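Local coordinates for protein sortase (Actinomyces oris, PDB 2XWG) that probably acts as a pilin-type (class C) sortase, a cysteine transpeptidase of fimbrial assembly, and binds calcium, at residues E63-N66 and N67-S71; Q88-A91 and Y92-E95. One frame throughout, in Å; residues are numbered along the deposited sequence.

Contact 1 of 2, residues E63-N66 and N67-S71; sequences ETYN and NNLES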
loop_
_atom_site.group_PDB
_atom_site.type_symbol
_atom_site.label_atom_id
_atom_site.label_comp_id
_atom_site.label_asym_id
_atom_site.label_seq_id
_atom_site.Cartn_x
_atom_site.Cartn_y
_atom_site.Cartn_z
ATOM N N GLU A 63 -10.216 -9.628 6.269
ATOM C CA GLU A 63 -10.749 -8.678 7.247
ATOM C C GLU A 63 -10.438 -9.139 8.675
ATOM O O GLU A 63 -10.187 -8.326 9.571
ATOM C CB GLU A 63 -12.251 -8.449 7.041
ATOM C CG GLU A 63 -12.653 -8.351 5.561
ATOM C CD GLU A 63 -13.813 -7.391 5.305
ATOM O OE1 GLU A 63 -13.934 -6.393 6.065
ATOM O OE2 GLU A 63 -14.592 -7.635 4.343
ATOM N N THR A 64 -10.444 -10.447 8.888
ATOM C CA THR A 64 -9.994 -10.963 10.170
ATOM C C THR A 64 -8.535 -10.564 10.392
ATOM O O THR A 64 -8.217 -10.003 11.438
ATOM C CB THR A 64 -10.206 -12.483 10.295
ATOM O OG1 THR A 64 -11.613 -12.752 10.386
ATOM C CG2 THR A 64 -9.503 -13.027 11.534
ATOM N N TYR A 65 -7.668 -10.804 9.402
ATOM C CA TYR A 65 -6.262 -10.371 9.487
ATOM C C TYR A 65 -6.108 -8.917 9.958
ATOM O O TYR A 65 -5.379 -8.629 10.917
ATOM C CB TYR A 65 -5.517 -10.554 8.154
ATOM C CG TYR A 65 -4.034 -10.174 8.221
ATOM C CD1 TYR A 65 -3.617 -8.855 8.077
ATOM C CD2 TYR A 65 -3.056 -11.140 8.441
ATOM C CE1 TYR A 65 -2.262 -8.509 8.149
ATOM C CE2 TYR A 65 -1.709 -10.808 8.508
ATOM C CZ TYR A 65 -1.315 -9.498 8.364
ATOM O OH TYR A 65 0.029 -9.189 8.451
ATOM N N ASN A 66 -6.775 -8.000 9.269
ATOM C CA ASN A 66 -6.712 -6.596 9.639
ATOM C C ASN A 66 -7.097 -6.370 11.100
ATOM O O ASN A 66 -6.465 -5.595 11.814
ATOM C CB ASN A 66 -7.597 -5.763 8.713
ATOM C CG ASN A 66 -7.078 -5.733 7.302
ATOM O OD1 ASN A 66 -5.891 -5.879 7.081
ATOM N ND2 ASN A 66 -7.962 -5.553 6.343
ATOM N N ASN A 67 -8.132 -7.072 11.537
ATOM C CA ASN A 67 -8.671 -6.905 12.881
ATOM C C ASN A 67 -7.827 -7.538 14.001
ATOM O O ASN A 67 -7.849 -7.074 15.147
ATOM C CB ASN A 67 -10.125 -7.380 12.910
ATOM C CG ASN A 67 -11.043 -6.456 12.127
ATOM O OD1 ASN A 67 -10.813 -5.244 12.071
ATOM N ND2 ASN A 67 -12.080 -7.018 11.509
ATOM N N ASN A 68 -7.078 -8.585 13.670
ATOM C CA ASN A 68 -6.108 -9.131 14.616
ATOM C C ASN A 68 -4.728 -8.476 14.481
ATOM O O ASN A 68 -3.812 -8.769 15.256
ATOM C CB ASN A 68 -5.994 -10.660 14.490
ATOM C CG ASN A 68 -7.157 -11.400 15.160
ATOM O OD1 ASN A 68 -7.881 -12.154 14.504
ATOM N ND2 ASN A 68 -7.331 -11.190 16.471
ATOM N N LEU A 69 -4.589 -7.585 13.502
ATOM C CA LEU A 69 -3.312 -6.923 13.257
ATOM C C LEU A 69 -2.923 -6.068 14.458
ATOM O O LEU A 69 -3.699 -5.225 14.924
ATOM C CB LEU A 69 -3.362 -6.068 11.985
ATOM C CG LEU A 69 -2.018 -5.631 11.384
ATOM C CD1 LEU A 69 -1.174 -6.840 10.986
ATOM C CD2 LEU A 69 -2.241 -4.731 10.198
ATOM N N GLU A 70 -1.710 -6.293 14.945
ATOM C CA GLU A 70 -1.225 -5.633 16.146
ATOM C C GLU A 70 -0.262 -4.485 15.834
ATOM O O GLU A 70 0.757 -4.670 15.163
ATOM C CB GLU A 70 -0.579 -6.666 17.084
ATOM C CG GLU A 70 0.797 -7.247 16.637
ATOM C CD GLU A 70 0.861 -7.776 15.184
ATOM O OE1 GLU A 70 0.104 -8.723 14.820
ATOM O OE2 GLU A 70 1.709 -7.244 14.418
ATOM N N SER A 71 -0.605 -3.295 16.319
ATOM C CA SER A 71 0.259 -2.119 16.203
ATOM C C SER A 71 1.703 -2.430 16.616
ATOM O O SER A 71 1.942 -3.193 17.557
ATOM C CB SER A 71 -0.304 -0.963 17.036
ATOM O OG SER A 71 -0.763 -1.422 18.298
#
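The C-terminal turn of the first modelled helix, 55-68, where it runs out into an extended chain, is held by the bond from Asn-67 N to Glu-63 O and by packing of Tyr-65 on Leu-69. The helical pattern is read from the i to i-4 bonds. Asn-67 N reaches Glu-63 O at 3.1 Å, tilted 29° from the carbonyl plane, and Asn-68 N reaches Thr-64 O at 2.9 Å with a C=O...N angle of 171°, almost head-on to the carbonyl. Asn-68 N also makes a weak bond to Tyr-65 O, and Leu-69 N a weak one to Asn-66 O, both of i to i-3 spacing. Beyond it, Leu-69 and Glu-70 have extended backbone angles.

The side chains follow the same spacing. Thr-64 and Asn-68 lie alongside each other and point the same way, with Thr-64 CG2 3.5 Å from Asn-68 OD1, while Thr-64 OG1 turns back to Ala-60 O. Asn-66 is buried, and its OD1 accepts a hydrogen bond from Leu-137 N, fastening the helix to a neighbouring loop; the same OD1 sits in the plane of the Tyr-65 ring, at its edge. The Tyr-65 ring is swung toward the helix end because CG stands opposite the backbone N (chi1 -177°). There one methyl of Leu-69 meets the phenol end obliquely, with Leu-69 CD1 3.5 Å from Tyr-65 CE1 and 3.7 Å from Tyr-65 OH.

Contact 2 of 2, residues Q88-A91 and Y92-E95; sequences QYQA and YLHE. With CA (calcium ion), chain G.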
loop_
_atom_site.group_PDB
_atom_site.type_symbol
_atom_site.label_atom_id
_atom_site.label_comp_id
_atom_site.label_asym_id
_atom_site.label_seq_id
_atom_site.Cartn_x
_atom_site.Cartn_y
_atom_site.Cartn_z
ATOM N N GLN A 88 5.250 -15.186 11.095
ATOM C CA GLN A 88 4.212 -14.188 10.845
ATOM C C GLN A 88 4.163 -13.796 9.375
ATOM O O GLN A 88 3.080 -13.681 8.789
ATOM C CB GLN A 88 4.413 -12.947 11.710
ATOM C CG GLN A 88 4.495 -13.231 13.205
ATOM C CD GLN A 88 5.839 -13.833 13.621
ATOM O OE1 GLN A 88 5.946 -14.494 14.661
ATOM N NE2 GLN A 88 6.872 -13.597 12.810
ATOM N N TYR A 89 5.338 -13.600 8.782
ATOM C CA TYR A 89 5.423 -13.246 7.375
ATOM C C TYR A 89 4.875 -14.355 6.498
ATOM O O TYR A 89 4.249 -14.087 5.476
ATOM C CB TYR A 89 6.860 -12.941 6.954
ATOM C CG TYR A 89 6.945 -12.368 5.555
ATOM C CD1 TYR A 89 6.556 -11.056 5.299
ATOM C CD2 TYR A 89 7.385 -13.136 4.489
ATOM C CE1 TYR A 89 6.621 -10.518 4.017
ATOM C CE2 TYR A 89 7.455 -12.610 3.203
ATOM C CZ TYR A 89 7.075 -11.293 2.975
ATOM O OH TYR A 89 7.148 -10.755 1.701
ATOM N N GLN A 90 5.121 -15.602 6.881
ATOM C CA GLN A 90 4.582 -16.702 6.114
ATOM C C GLN A 90 3.084 -16.720 6.299
ATOM O O GLN A 90 2.349 -17.040 5.378
ATOM C CB GLN A 90 5.182 -18.033 6.550
ATOM C CG GLN A 90 6.615 -18.239 6.120
ATOM C CD GLN A 90 6.818 -18.038 4.628
ATOM O OE1 GLN A 90 7.748 -17.342 4.206
ATOM N NE2 GLN A 90 5.961 -18.656 3.821
ATOM N N ALA A 91 2.613 -16.379 7.488
ATOM C CA ALA A 91 1.170 -16.387 7.696
ATOM C C ALA A 91 0.542 -15.345 6.780
ATOM O O ALA A 91 -0.556 -15.529 6.252
ATOM C CB ALA A 91 0.825 -16.104 9.152
ATOM N N TYR A 92 1.273 -14.261 6.582
ATOM C CA TYR A 92 0.793 -13.124 5.810
ATOM C C TYR A 92 0.716 -13.501 4.336
ATOM O O TYR A 92 -0.224 -13.144 3.644
ATOM C CB TYR A 92 1.712 -11.927 6.078
ATOM C CG TYR A 92 1.786 -10.845 5.021
ATOM C CD1 TYR A 92 0.819 -9.864 4.930
ATOM C CD2 TYR A 92 2.869 -10.770 4.161
ATOM C CE1 TYR A 92 0.901 -8.878 3.993
ATOM C CE2 TYR A 92 2.965 -9.781 3.228
ATOM C CZ TYR A 92 1.985 -8.838 3.148
ATOM O OH TYR A 92 2.099 -7.844 2.210
ATOM N N LEU A 93 1.690 -14.264 3.874
ATOM C CA LEU A 93 1.710 -14.690 2.487
ATOM C C LEU A 93 0.446 -15.442 2.104
ATOM O O LEU A 93 0.101 -15.540 0.924
ATOM C CB LEU A 93 2.923 -15.576 2.242
ATOM C CG LEU A 93 4.121 -14.956 1.529
ATOM C CD1 LEU A 93 4.279 -13.489 1.864
ATOM C CD2 LEU A 93 5.374 -15.740 1.886
ATOM N N HIS A 94 -0.239 -15.992 3.097
ATOM C CA HIS A 94 -1.424 -16.787 2.824
ATOM C C HIS A 94 -2.647 -15.895 2.655
ATOM O O HIS A 94 -3.652 -16.324 2.111
ATOM C CB HIS A 94 -1.680 -17.809 3.935
ATOM C CG HIS A 94 -0.997 -19.121 3.725
ATOM N ND1 HIS A 94 0.086 -19.526 4.478
ATOM C CD2 HIS A 94 -1.245 -20.125 2.852
ATOM C CE1 HIS A 94 0.477 -20.723 4.077
ATOM N NE2 HIS A 94 -0.314 -21.110 3.091
ATOM N N GLU A 95 -2.574 -14.654 3.115
ATOM C CA GLU A 95 -3.713 -13.771 2.940
ATOM C C GLU A 95 -3.766 -13.260 1.511
ATOM O O GLU A 95 -2.737 -13.069 0.875
ATOM C CB GLU A 95 -3.669 -12.626 3.936
ATOM C CG GLU A 95 -3.676 -13.104 5.375
ATOM C CD GLU A 95 -5.008 -13.724 5.769
ATOM O OE1 GLU A 95 -5.989 -13.583 5.001
ATOM O OE2 GLU A 95 -5.078 -14.341 6.856
HETATM CA CA CA G . -6.116 -17.360 1.765
#
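Tyr-92 N bonds to Gln-88 O at 2.9 Å and Leu-93 N to Tyr-89 O at 3.0 Å, the i to i-4 backbone bonds of the short helix 87-93. The next bond shortens to i to i-3: His-94 N meets Ala-91 O at 3.2 Å, from above the carbonyl plane. The imidazole adds a weak bond, His-94 ND1 to Gln-90 O (3.5 Å).

Among the aromatic and apolar groups, Tyr-89 is central. Its CG lies opposite the backbone N (chi1 -171°), which carries the ring along the helix toward Tyr-92 and Leu-93. Leu-93 CD1 sits over one face in a CH-pi contact, 4.0 Å from the Tyr-89 ring centroid and 29° off the normal. The Tyr-92 ring meets that of Tyr-89 obliquely, planes at 41°, with Tyr-92 CD2 3.8 Å from Tyr-89 CE1. Leu-93 branches two ways, its CD2 lying 3.5 Å from NE2 of the bent Gln-90 side chain. Replacing Tyr-89 with alanine is likely to open a gap beside Tyr-92 and to deprive Leu-93 CD1 of its aromatic face.

Polar ends and further rings tie this cluster to the rest of the chain. Tyr-92 OH is hydrogen-bonded to His-131 ND1 and Gly-119 N, Glu-95 OE1 to Ser-61 OG, and Phe-133 packs edge-to-face with Tyr-89.

Metal coordination comes from the main chain: His-94 O, not its imidazole, binds calcium at 2.7 Å. Glu-58 and Asp-97 complete the protein ligands, making the chain at the C-terminal end region of helix 87-93 part of a calcium site that bridges two helical regions of the sortase.

In the fold
From the N terminus, helix 55-68 comes first and contact 1 lies at its C-terminal end; eighteen residues, 69-86, lead to helix 87-93, whose end forms contact 2. Each contact is local, closing one helical turn and no long loop, and the two stand in series, neither nesting nor crossing. Although their centres are 12 Å apart, they touch: Tyr-65 OH lies 3.7 Å from Tyr-92 CD1, and Tyr-65 CD2 3.7 Å from Glu-95 CG. Calcium adds a second tie, through Glu-58 on the first helix and His-94 near the end of the second. Leu-137 touches both Tyr-65 and Tyr-92, joining the helical pair to the loop between strands 129-131 and 144-149.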